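Local coordinates for GDSL-like Lipase/Acylhydrolase family protein (Neisseria meningitidis, PDB 4K7J) that probably removes O-linked acetyl groups from peptidoglycan, acting as a serine esterase of the SGNH hydrolase family, at residues 342-347 with 357-362; 61-66 with 324-329; 287-292 with 299-304. All coordinates share one frame; numbering follows the deposited sequence.

Contact 1 of 3, residues 342-347 with 357-362; sequences QGWAAK and YRRAAE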
loop_
_atom_site.group_PDB
_atom_site.type_symbol
_atom_site.label_atom_id
_atom_site.label_comp_id
_atom_site.label_asym_id
_atom_site.label_seq_id
_atom_site.Cartn_x
_atom_site.Cartn_y
_atom_site.Cartn_z
ATOM N N GLN A 342 -25.215 -7.128 -8.474
ATOM C CA GLN A 342 -25.732 -5.995 -7.732
ATOM C C GLN A 342 -24.890 -4.727 -7.880
ATOM O O GLN A 342 -25.146 -3.727 -7.214
ATOM C CB GLN A 342 -25.932 -6.366 -6.266
ATOM C CG GLN A 342 -26.877 -7.548 -6.093
ATOM C CD GLN A 342 -27.354 -7.701 -4.668
ATOM O OE1 GLN A 342 -27.559 -6.718 -3.966
ATOM N NE2 GLN A 342 -27.526 -8.943 -4.230
ATOM N N GLY A 343 -23.905 -4.766 -8.766
ATOM C CA GLY A 343 -23.092 -3.593 -9.042
ATOM C C GLY A 343 -21.981 -3.307 -8.044
ATOM O O GLY A 343 -21.332 -2.258 -8.123
ATOM N N TRP A 344 -21.748 -4.226 -7.112
ATOM C CA TRP A 344 -20.635 -4.083 -6.171
ATOM C C TRP A 344 -19.335 -4.641 -6.754
ATOM O O TRP A 344 -18.258 -4.474 -6.185
ATOM C CB TRP A 344 -20.954 -4.765 -4.843
ATOM C CG TRP A 344 -22.184 -4.225 -4.171
ATOM C CD1 TRP A 344 -23.463 -4.647 -4.356
ATOM C CD2 TRP A 344 -22.247 -3.162 -3.209
ATOM N NE1 TRP A 344 -24.323 -3.919 -3.570
ATOM C CE2 TRP A 344 -23.603 -2.999 -2.856
ATOM C CE3 TRP A 344 -21.289 -2.328 -2.616
ATOM C CZ2 TRP A 344 -24.029 -2.039 -1.931
ATOM C CZ3 TRP A 344 -21.712 -1.375 -1.696
ATOM C CH2 TRP A 344 -23.072 -1.237 -1.364
ATOM N N ALA A 345 -19.435 -5.306 -7.895
ATOM C CA ALA A 345 -18.250 -5.831 -8.556
ATOM C C ALA A 345 -18.378 -5.579 -10.046
ATOM O O ALA A 345 -19.488 -5.496 -10.560
ATOM C CB ALA A 345 -18.099 -7.318 -8.274
ATOM N N ALA A 346 -17.239 -5.452 -10.728
ATOM C CA ALA A 346 -17.212 -5.183 -12.160
ATOM C C ALA A 346 -17.655 -6.394 -12.972
ATOM O O ALA A 346 -17.655 -7.517 -12.476
ATOM C CB ALA A 346 -15.816 -4.739 -12.591
ATOM N N LYS A 347 -18.005 -6.157 -14.233
ATOM C CA LYS A 347 -18.508 -7.209 -15.115
ATOM C C LYS A 347 -17.533 -8.364 -15.328
ATOM O O LYS A 347 -17.946 -9.473 -15.666
ATOM C CB LYS A 347 -18.893 -6.628 -16.477
ATOM C CG LYS A 347 -17.701 -6.307 -17.371
ATOM C CD LYS A 347 -18.130 -5.588 -18.644
ATOM C CE LYS A 347 -18.698 -4.210 -18.337
ATOM N NZ LYS A 347 -19.237 -3.538 -19.555
ATOM N N TYR A 357 -15.361 -1.747 -3.459
ATOM C CA TYR A 357 -14.121 -1.586 -2.704
ATOM C C TYR A 357 -14.359 -0.845 -1.387
ATOM O O TYR A 357 -13.772 -1.190 -0.347
ATOM C CB TYR A 357 -13.051 -0.865 -3.534
ATOM C CG TYR A 357 -12.430 -1.703 -4.627
ATOM C CD1 TYR A 357 -11.781 -2.899 -4.330
ATOM C CD2 TYR A 357 -12.489 -1.298 -5.959
ATOM C CE1 TYR A 357 -11.214 -3.670 -5.326
ATOM C CE2 TYR A 357 -11.924 -2.068 -6.965
ATOM C CZ TYR A 357 -11.285 -3.253 -6.638
ATOM O OH TYR A 357 -10.715 -4.030 -7.623
ATOM N N ARG A 358 -15.209 0.181 -1.433
ATOM C CA ARG A 358 -15.502 0.946 -0.225
ATOM C C ARG A 358 -16.139 0.040 0.823
ATOM O O ARG A 358 -15.790 0.105 1.998
ATOM C CB ARG A 358 -16.430 2.129 -0.516
ATOM C CG ARG A 358 -16.649 3.030 0.707
ATOM C CD ARG A 358 -17.889 3.925 0.565
ATOM N NE ARG A 358 -19.124 3.143 0.501
ATOM C CZ ARG A 358 -20.035 3.256 -0.463
ATOM N NH1 ARG A 358 -19.861 4.133 -1.447
ATOM N NH2 ARG A 358 -21.124 2.496 -0.439
ATOM N N ARG A 359 -17.055 -0.819 0.376
ATOM C CA ARG A 359 -17.777 -1.725 1.267
ATOM C C ARG A 359 -16.821 -2.715 1.926
ATOM O O ARG A 359 -16.853 -2.918 3.147
ATOM C CB ARG A 359 -18.865 -2.479 0.491
ATOM C CG ARG A 359 -19.654 -3.511 1.302
ATOM C CD ARG A 359 -20.610 -4.325 0.399
ATOM N NE ARG A 359 -21.517 -5.188 1.165
ATOM C CZ ARG A 359 -22.437 -5.994 0.632
ATOM N NH1 ARG A 359 -22.594 -6.074 -0.685
ATOM N NH2 ARG A 359 -23.204 -6.729 1.425
ATOM N N ALA A 360 -15.969 -3.333 1.115
ATOM C CA ALA A 360 -15.019 -4.309 1.630
ATOM C C ALA A 360 -14.097 -3.662 2.660
ATOM O O ALA A 360 -13.800 -4.255 3.695
ATOM C CB ALA A 360 -14.204 -4.922 0.482
ATOM N N ALA A 361 -13.656 -2.437 2.389
ATOM C CA ALA A 361 -12.710 -1.766 3.293
ATOM C C ALA A 361 -13.348 -1.341 4.613
ATOM O O ALA A 361 -12.694 -1.356 5.668
ATOM C CB ALA A 361 -12.058 -0.584 2.604
ATOM N N GLU A 362 -14.623 -0.960 4.559
ATOM C CA GLU A 362 -15.352 -0.597 5.774
ATOM C C GLU A 362 -15.469 -1.811 6.696
ATOM O O GLU A 362 -15.391 -1.689 7.918
ATOM C CB GLU A 362 -16.731 -0.011 5.435
ATOM C CG GLU A 362 -16.680 1.413 4.867
ATOM C CD GLU A 362 -18.057 1.994 4.579
ATOM O OE1 GLU A 362 -19.066 1.362 4.947
ATOM O OE2 GLU A 362 -18.134 3.088 3.981
#

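Contact 2 of 3, residues 61-66 with 324-329; sequences DSHTAG and WSWQNA. With ACT (acetate ion), chain C.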
loop_
_atom_site.group_PDB
_atom_site.type_symbol
_atom_site.label_atom_id
_atom_site.label_comp_id
_atom_site.label_asym_id
_atom_site.label_seq_id
_atom_site.Cartn_x
_atom_site.Cartn_y
_atom_site.Cartn_z
ATOM N N ASP A 61 -1.934 -5.330 -5.296
ATOM C CA ASP A 61 -2.167 -5.370 -6.737
ATOM C C ASP A 61 -3.160 -4.280 -7.165
ATOM O O ASP A 61 -3.218 -3.224 -6.553
ATOM C CB ASP A 61 -2.667 -6.759 -7.144
ATOM C CG ASP A 61 -3.869 -7.214 -6.322
ATOM O OD1 ASP A 61 -4.554 -6.350 -5.714
ATOM O OD2 ASP A 61 -4.137 -8.443 -6.272
ATOM N N SER A 62 -3.974 -4.539 -8.185
ATOM C CA SER A 62 -4.819 -3.481 -8.723
ATOM C C SER A 62 -5.909 -3.076 -7.742
ATOM O O SER A 62 -6.368 -1.936 -7.763
ATOM C CB SER A 62 -5.436 -3.870 -10.070
ATOM O OG SER A 62 -6.605 -4.624 -9.858
ATOM N N HIS A 63 -6.299 -3.989 -6.861
ATOM C CA HIS A 63 -7.311 -3.652 -5.859
ATOM C C HIS A 63 -6.773 -2.501 -5.008
ATOM O O HIS A 63 -7.515 -1.590 -4.629
ATOM C CB HIS A 63 -7.651 -4.854 -4.953
ATOM C CG HIS A 63 -8.074 -6.089 -5.689
ATOM N ND1 HIS A 63 -9.130 -6.110 -6.580
ATOM C CD2 HIS A 63 -7.597 -7.358 -5.641
ATOM C CE1 HIS A 63 -9.275 -7.337 -7.053
ATOM N NE2 HIS A 63 -8.360 -8.113 -6.497
ATOM N N THR A 64 -5.474 -2.555 -4.719
ATOM C CA THR A 64 -4.804 -1.522 -3.939
ATOM C C THR A 64 -4.500 -0.298 -4.808
ATOM O O THR A 64 -4.678 0.854 -4.380
ATOM C CB THR A 64 -3.495 -2.068 -3.318
ATOM O OG1 THR A 64 -3.810 -3.118 -2.395
ATOM C CG2 THR A 64 -2.710 -0.954 -2.567
ATOM N N ALA A 65 -4.047 -0.555 -6.031
ATOM C CA ALA A 65 -3.596 0.504 -6.932
ATOM C C ALA A 65 -4.690 1.497 -7.358
ATOM O O ALA A 65 -4.385 2.616 -7.777
ATOM C CB ALA A 65 -2.883 -0.100 -8.168
ATOM N N GLY A 66 -5.954 1.094 -7.245
ATOM C CA GLY A 66 -7.065 1.966 -7.597
ATOM C C GLY A 66 -7.383 2.959 -6.493
ATOM O O GLY A 66 -8.078 3.949 -6.713
ATOM N N TRP A 324 -7.088 -11.492 7.128
ATOM C CA TRP A 324 -8.449 -11.053 6.889
ATOM C C TRP A 324 -8.966 -11.705 5.617
ATOM O O TRP A 324 -8.399 -11.519 4.544
ATOM C CB TRP A 324 -8.500 -9.541 6.757
ATOM C CG TRP A 324 -9.871 -8.961 6.772
ATOM C CD1 TRP A 324 -10.680 -8.795 7.857
ATOM C CD2 TRP A 324 -10.586 -8.416 5.653
ATOM N NE1 TRP A 324 -11.859 -8.203 7.483
ATOM C CE2 TRP A 324 -11.825 -7.956 6.136
ATOM C CE3 TRP A 324 -10.293 -8.271 4.293
ATOM C CZ2 TRP A 324 -12.778 -7.362 5.303
ATOM C CZ3 TRP A 324 -11.239 -7.688 3.468
ATOM C CH2 TRP A 324 -12.466 -7.238 3.978
ATOM N N SER A 325 -10.039 -12.478 5.740
ATOM C CA SER A 325 -10.573 -13.195 4.586
ATOM C C SER A 325 -11.553 -12.351 3.796
ATOM O O SER A 325 -12.737 -12.250 4.150
ATOM C CB SER A 325 -11.263 -14.497 5.001
ATOM O OG SER A 325 -11.896 -15.076 3.868
ATOM N N TRP A 326 -11.054 -11.753 2.722
ATOM C CA TRP A 326 -11.877 -10.964 1.820
ATOM C C TRP A 326 -12.953 -11.859 1.218
ATOM O O TRP A 326 -14.086 -11.430 1.036
ATOM C CB TRP A 326 -10.990 -10.355 0.730
ATOM C CG TRP A 326 -11.590 -9.239 -0.053
ATOM C CD1 TRP A 326 -12.920 -8.930 -0.185
ATOM C CD2 TRP A 326 -10.871 -8.256 -0.815
ATOM N NE1 TRP A 326 -13.067 -7.822 -0.993
ATOM C CE2 TRP A 326 -11.826 -7.392 -1.393
ATOM C CE3 TRP A 326 -9.512 -8.025 -1.061
ATOM C CZ2 TRP A 326 -11.464 -6.314 -2.209
ATOM C CZ3 TRP A 326 -9.153 -6.961 -1.882
ATOM C CH2 TRP A 326 -10.125 -6.116 -2.439
ATOM N N GLN A 327 -12.625 -13.112 0.920
ATOM C CA GLN A 327 -13.685 -13.990 0.416
ATOM C C GLN A 327 -14.803 -14.155 1.445
ATOM O O GLN A 327 -15.977 -14.095 1.091
ATOM C CB GLN A 327 -13.174 -15.351 -0.080
ATOM C CG GLN A 327 -14.330 -16.258 -0.538
ATOM C CD GLN A 327 -13.887 -17.483 -1.306
ATOM O OE1 GLN A 327 -13.397 -17.385 -2.436
ATOM N NE2 GLN A 327 -14.083 -18.653 -0.706
ATOM N N ASN A 328 -14.459 -14.331 2.720
ATOM C CA ASN A 328 -15.512 -14.475 3.725
ATOM C C ASN A 328 -16.260 -13.177 3.952
ATOM O O ASN A 328 -17.477 -13.188 4.116
ATOM C CB ASN A 328 -15.005 -15.066 5.042
ATOM C CG ASN A 328 -14.779 -16.553 4.948
ATOM O OD1 ASN A 328 -15.275 -17.208 4.026
ATOM N ND2 ASN A 328 -14.012 -17.093 5.882
ATOM N N ALA A 329 -15.533 -12.062 3.928
ATOM C CA ALA A 329 -16.169 -10.746 3.949
ATOM C C ALA A 329 -17.234 -10.607 2.868
ATOM O O ALA A 329 -18.234 -9.926 3.076
ATOM C CB ALA A 329 -15.132 -9.637 3.792
HETATM C C ACT C . -5.359 -7.141 -10.660
HETATM O O ACT C . -5.687 -6.883 -11.855
HETATM O OXT ACT C . -4.220 -6.770 -10.274
HETATM C CH3 ACT C . -6.291 -7.838 -9.718
#

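Contact 3 of 3, residues 287-292 with 299-304; sequences APESLK and GTRPVR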
loop_
_atom_site.group_PDB
_atom_site.type_symbol
_atom_site.label_atom_id
_atom_site.label_comp_id
_atom_site.label_asym_id
_atom_site.label_seq_id
_atom_site.Cartn_x
_atom_site.Cartn_y
_atom_site.Cartn_z
ATOM N N ALA A 287 -7.095 -13.465 -0.753
ATOM C CA ALA A 287 -7.700 -13.054 -2.011
ATOM C C ALA A 287 -9.239 -13.122 -1.968
ATOM O O ALA A 287 -9.808 -14.041 -1.365
ATOM C CB ALA A 287 -7.159 -13.895 -3.145
ATOM N N PRO A 288 -9.913 -12.143 -2.604
ATOM C CA PRO A 288 -11.370 -12.224 -2.748
ATOM C C PRO A 288 -11.724 -13.335 -3.716
ATOM O O PRO A 288 -10.841 -13.824 -4.417
ATOM C CB PRO A 288 -11.736 -10.870 -3.373
ATOM C CG PRO A 288 -10.498 -10.449 -4.119
ATOM C CD PRO A 288 -9.356 -10.940 -3.258
ATOM N N GLU A 289 -12.989 -13.734 -3.773
ATOM C CA GLU A 289 -13.388 -14.644 -4.828
ATOM C C GLU A 289 -13.270 -13.912 -6.157
ATOM O O GLU A 289 -13.678 -12.760 -6.276
ATOM C CB GLU A 289 -14.817 -15.172 -4.641
ATOM C CG GLU A 289 -15.237 -16.115 -5.778
ATOM C CD GLU A 289 -16.545 -16.859 -5.519
ATOM O OE1 GLU A 289 -17.623 -16.225 -5.545
ATOM O OE2 GLU A 289 -16.493 -18.086 -5.305
ATOM N N SER A 290 -12.688 -14.589 -7.140
ATOM C CA SER A 290 -12.662 -14.128 -8.517
ATOM C C SER A 290 -13.324 -15.206 -9.345
ATOM O O SER A 290 -13.444 -16.348 -8.898
ATOM C CB SER A 290 -11.221 -13.948 -9.015
ATOM O OG SER A 290 -10.572 -12.897 -8.323
ATOM N N LEU A 291 -13.749 -14.843 -10.550
ATOM C CA LEU A 291 -14.329 -15.803 -11.476
ATOM C C LEU A 291 -13.546 -15.812 -12.772
ATOM O O LEU A 291 -13.229 -14.756 -13.316
ATOM C CB LEU A 291 -15.791 -15.457 -11.760
ATOM C CG LEU A 291 -16.647 -15.376 -10.495
ATOM C CD1 LEU A 291 -18.088 -15.007 -10.827
ATOM C CD2 LEU A 291 -16.586 -16.694 -9.735
ATOM N N LYS A 292 -13.234 -17.014 -13.247
ATOM C CA LYS A 292 -12.610 -17.217 -14.543
ATOM C C LYS A 292 -13.644 -16.935 -15.621
ATOM O O LYS A 292 -13.322 -16.545 -16.743
ATOM C CB LYS A 292 -12.128 -18.660 -14.660
ATOM C CG LYS A 292 -11.289 -18.926 -15.888
ATOM C CD LYS A 292 -10.118 -17.959 -15.923
ATOM C CE LYS A 292 -9.251 -18.148 -17.157
ATOM N NZ LYS A 292 -8.058 -17.260 -17.099
ATOM N N GLY A 299 -20.150 -20.350 -10.579
ATOM C CA GLY A 299 -18.827 -20.455 -11.162
ATOM C C GLY A 299 -18.563 -19.423 -12.232
ATOM O O GLY A 299 -19.401 -18.561 -12.490
ATOM N N THR A 300 -17.386 -19.503 -12.848
ATOM C CA THR A 300 -16.403 -20.529 -12.510
ATOM C C THR A 300 -15.144 -19.919 -11.888
ATOM O O THR A 300 -14.583 -18.952 -12.412
ATOM C CB THR A 300 -16.006 -21.343 -13.752
ATOM O OG1 THR A 300 -17.179 -21.915 -14.335
ATOM C CG2 THR A 300 -15.052 -22.447 -13.375
ATOM N N ARG A 301 -14.712 -20.488 -10.768
ATOM C CA ARG A 301 -13.512 -20.030 -10.085
ATOM C C ARG A 301 -12.295 -20.454 -10.884
ATOM O O ARG A 301 -12.310 -21.511 -11.505
ATOM C CB ARG A 301 -13.460 -20.617 -8.671
ATOM C CG ARG A 301 -14.456 -19.975 -7.701
ATOM C CD ARG A 301 -14.715 -20.853 -6.483
ATOM N NE ARG A 301 -13.516 -21.035 -5.663
ATOM C CZ ARG A 301 -13.087 -20.154 -4.761
ATOM N NH1 ARG A 301 -13.758 -19.018 -4.565
ATOM N NH2 ARG A 301 -11.986 -20.404 -4.058
ATOM N N PRO A 302 -11.233 -19.628 -10.888
ATOM C CA PRO A 302 -9.994 -20.116 -11.501
ATOM C C PRO A 302 -9.527 -21.350 -10.749
ATOM O O PRO A 302 -9.735 -21.454 -9.535
ATOM C CB PRO A 302 -9.009 -18.961 -11.283
ATOM C CG PRO A 302 -9.862 -17.769 -10.980
ATOM C CD PRO A 302 -11.056 -18.308 -10.268
ATOM N N VAL A 303 -8.895 -22.264 -11.472
ATOM C CA VAL A 303 -8.490 -23.560 -10.947
ATOM C C VAL A 303 -7.530 -23.492 -9.749
ATOM O O VAL A 303 -7.530 -24.380 -8.900
ATOM C CB VAL A 303 -7.882 -24.422 -12.092
ATOM C CG1 VAL A 303 -7.417 -25.783 -11.592
ATOM C CG2 VAL A 303 -8.908 -24.596 -13.202
ATOM N N ARG A 304 -6.725 -22.436 -9.659
ATOM C CA ARG A 304 -5.750 -22.363 -8.568
ATOM C C ARG A 304 -6.135 -21.406 -7.437
ATOM O O ARG A 304 -5.343 -21.187 -6.516
ATOM C CB ARG A 304 -4.365 -21.995 -9.110
ATOM C CG ARG A 304 -3.950 -22.786 -10.355
ATOM C CD ARG A 304 -4.097 -24.304 -10.136
ATOM N NE ARG A 304 -3.346 -24.752 -8.967
ATOM C CZ ARG A 304 -2.035 -24.964 -8.965
ATOM N NH1 ARG A 304 -1.334 -24.775 -10.070
ATOM N NH2 ARG A 304 -1.423 -25.363 -7.856
#

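Contact 1 of 3, residues 342-347 with 357-362
Arg359 lies across one face of the Trp344 indole, and its chain runs over the ring system from the benzene half to the pyrrole half. At the root, CB of Arg359 packs 3.8 Å from CZ3 of Trp344. With CG anti to the backbone N (chi1 177°) and the chain extended from there to NE, CD stays over the same CE3-CZ3 rim as CB, 3.7 Å from CE3 of Trp344. This methylene stands over the benzene ring in a CH-pi contact, 4.0 Å from CD to the ring centroid. CZ of Arg359 follows at 4.8 Å from the same centroid, only 11° off the ring normal, a cation-pi pair. NH1 ends over the pyrrole half of the indole, 3.9 Å from both CD2 and CE2. The guanidinium is not stacked flat: its plane is turned 57° from the ring, so NH1 leads the approach. Arg358 adds a marginal touch, its NH2 lying 4.1 Å from CZ3 of Trp344, while its NE has a long ion pair with Glu362 one helical turn on. Lys355 makes a second cation-pi contact with the indole. The tryptophan thus joins the loop to helix 354-373 at the protein surface, directly after Gly343, the positive-phi C-prime residue of the Schellman motif that ends helix 336-341.

Contact 2 of 3, residues 61-66 with 324-329
Trp326 drives the far edge of its benzene ring, CH2 and CZ3, against the imidazole of His63. The pair is edge-to-face, with centroids 5.1 Å apart and ring planes at 64°. CH2 makes the closest approach, 3.7 Å from CB of His63 and 3.8 Å from its CG, so the indole meets the root of the side chain as well as the ring. With CG anti to the backbone N (chi1 -164°), the indole of Trp326 is directed at helix 62-65. Over one face of the imidazole lies the bound acetate, whose CH3 is 3.8 Å from NE2 of His63. The ring's rotation is fixed by bonds at both nitrogens, ND1 with the hydroxyl of Tyr357 and NE2 with that of Thr249. Asp61 caps the short helix, its OD1 accepting from His63 N at 3.2 Å, from above the carboxylate plane. The helix start also presents Ser62 N to the acetate OXT, at 3.1 Å, while OG of Ser62 lies 2.9 Å from the acetate carbon C. His351 NE2, Gly218 N and Asn250 ND2 bind the same ion. Ser62 stands in the GDS-type motif of SGNH hydrolases, where this serine is the nucleophile. The acetate, probably from the crystallisation liquor, lies where an acetyl group would probably sit, and the backbone N of Ser62 and Gly218 and the side-chain ND2 of Asn250, all bonded to the ion, are consistent with the oxyanion hole of this family.

Contact 3 of 3, residues 287-292 with 299-304
Glu289 places CG anti to its backbone N (chi1 179°) and runs on extended, while the Arg301 chain, which sets out away from the partner segment, bends at chi3 (64°) and turns its guanidinium back toward the carboxylate. The two side chains cross at about a right angle. NH1 of Arg301 donates to OE2 of Glu289 at 3.0 Å, a salt bridge with an N-H...O angle of 153°, using the anti side of the carboxylate and lying close to both group planes. CD of Arg301 also rests 3.5 Å from OE2 of Glu289. Further along, the backbones meet: CA of Leu291 makes a C-H...O contact of 3.3 Å with Thr300 O, and CD1 of Leu291 packs 4.1 Å from Gly299 O, beside the cis peptide that precedes Thr300. Lys292 N points at the same Thr300 O, but at 2.5 Å this bond is too short to be taken at face value. CD of Pro302 covers Ser290 O at 3.4 Å, a buried carbonyl without a hydrogen-bonding partner. Beyond the two segments, Glu289 accepts from the backbone N atoms of Cys334, Ser335 and Met336, just where helix 336-341 begins; Arg301 also reaches Thr306, Gln309 and Gln327, and its NE pairs with a bound buffer molecule. With a cation and three peptide N-H groups at a helix start around it, the buried carboxylate is probably kept ionised. The charge pair closes this loop on itself, while the carboxylate's backbone bonds, like the Cys298-Cys334 disulfide, join it to the start of helix 336-341.

Overall arrangement
Contact 2 touches both of the others, its centre 10 Å from that of contact 1 and 13 Å from that of contact 3. The helix of contact 1 reaches it through Tyr357, whose OH lies 2.8 Å from His63 ND1, and through Ala360, which packs on Trp326. Contact 3 joins from another direction: Gln327 OE1 is 2.7 Å from Arg301 NH1, and Pro288 rests on Trp326. Contacts 1 and 3 themselves do not touch, with nearest atoms about 7 Å apart. The acetate beside Ser62 marks the probable active site, and His351, which is also hydrogen-bonded to the acetate, comes from the chain between the two segments of contact 1.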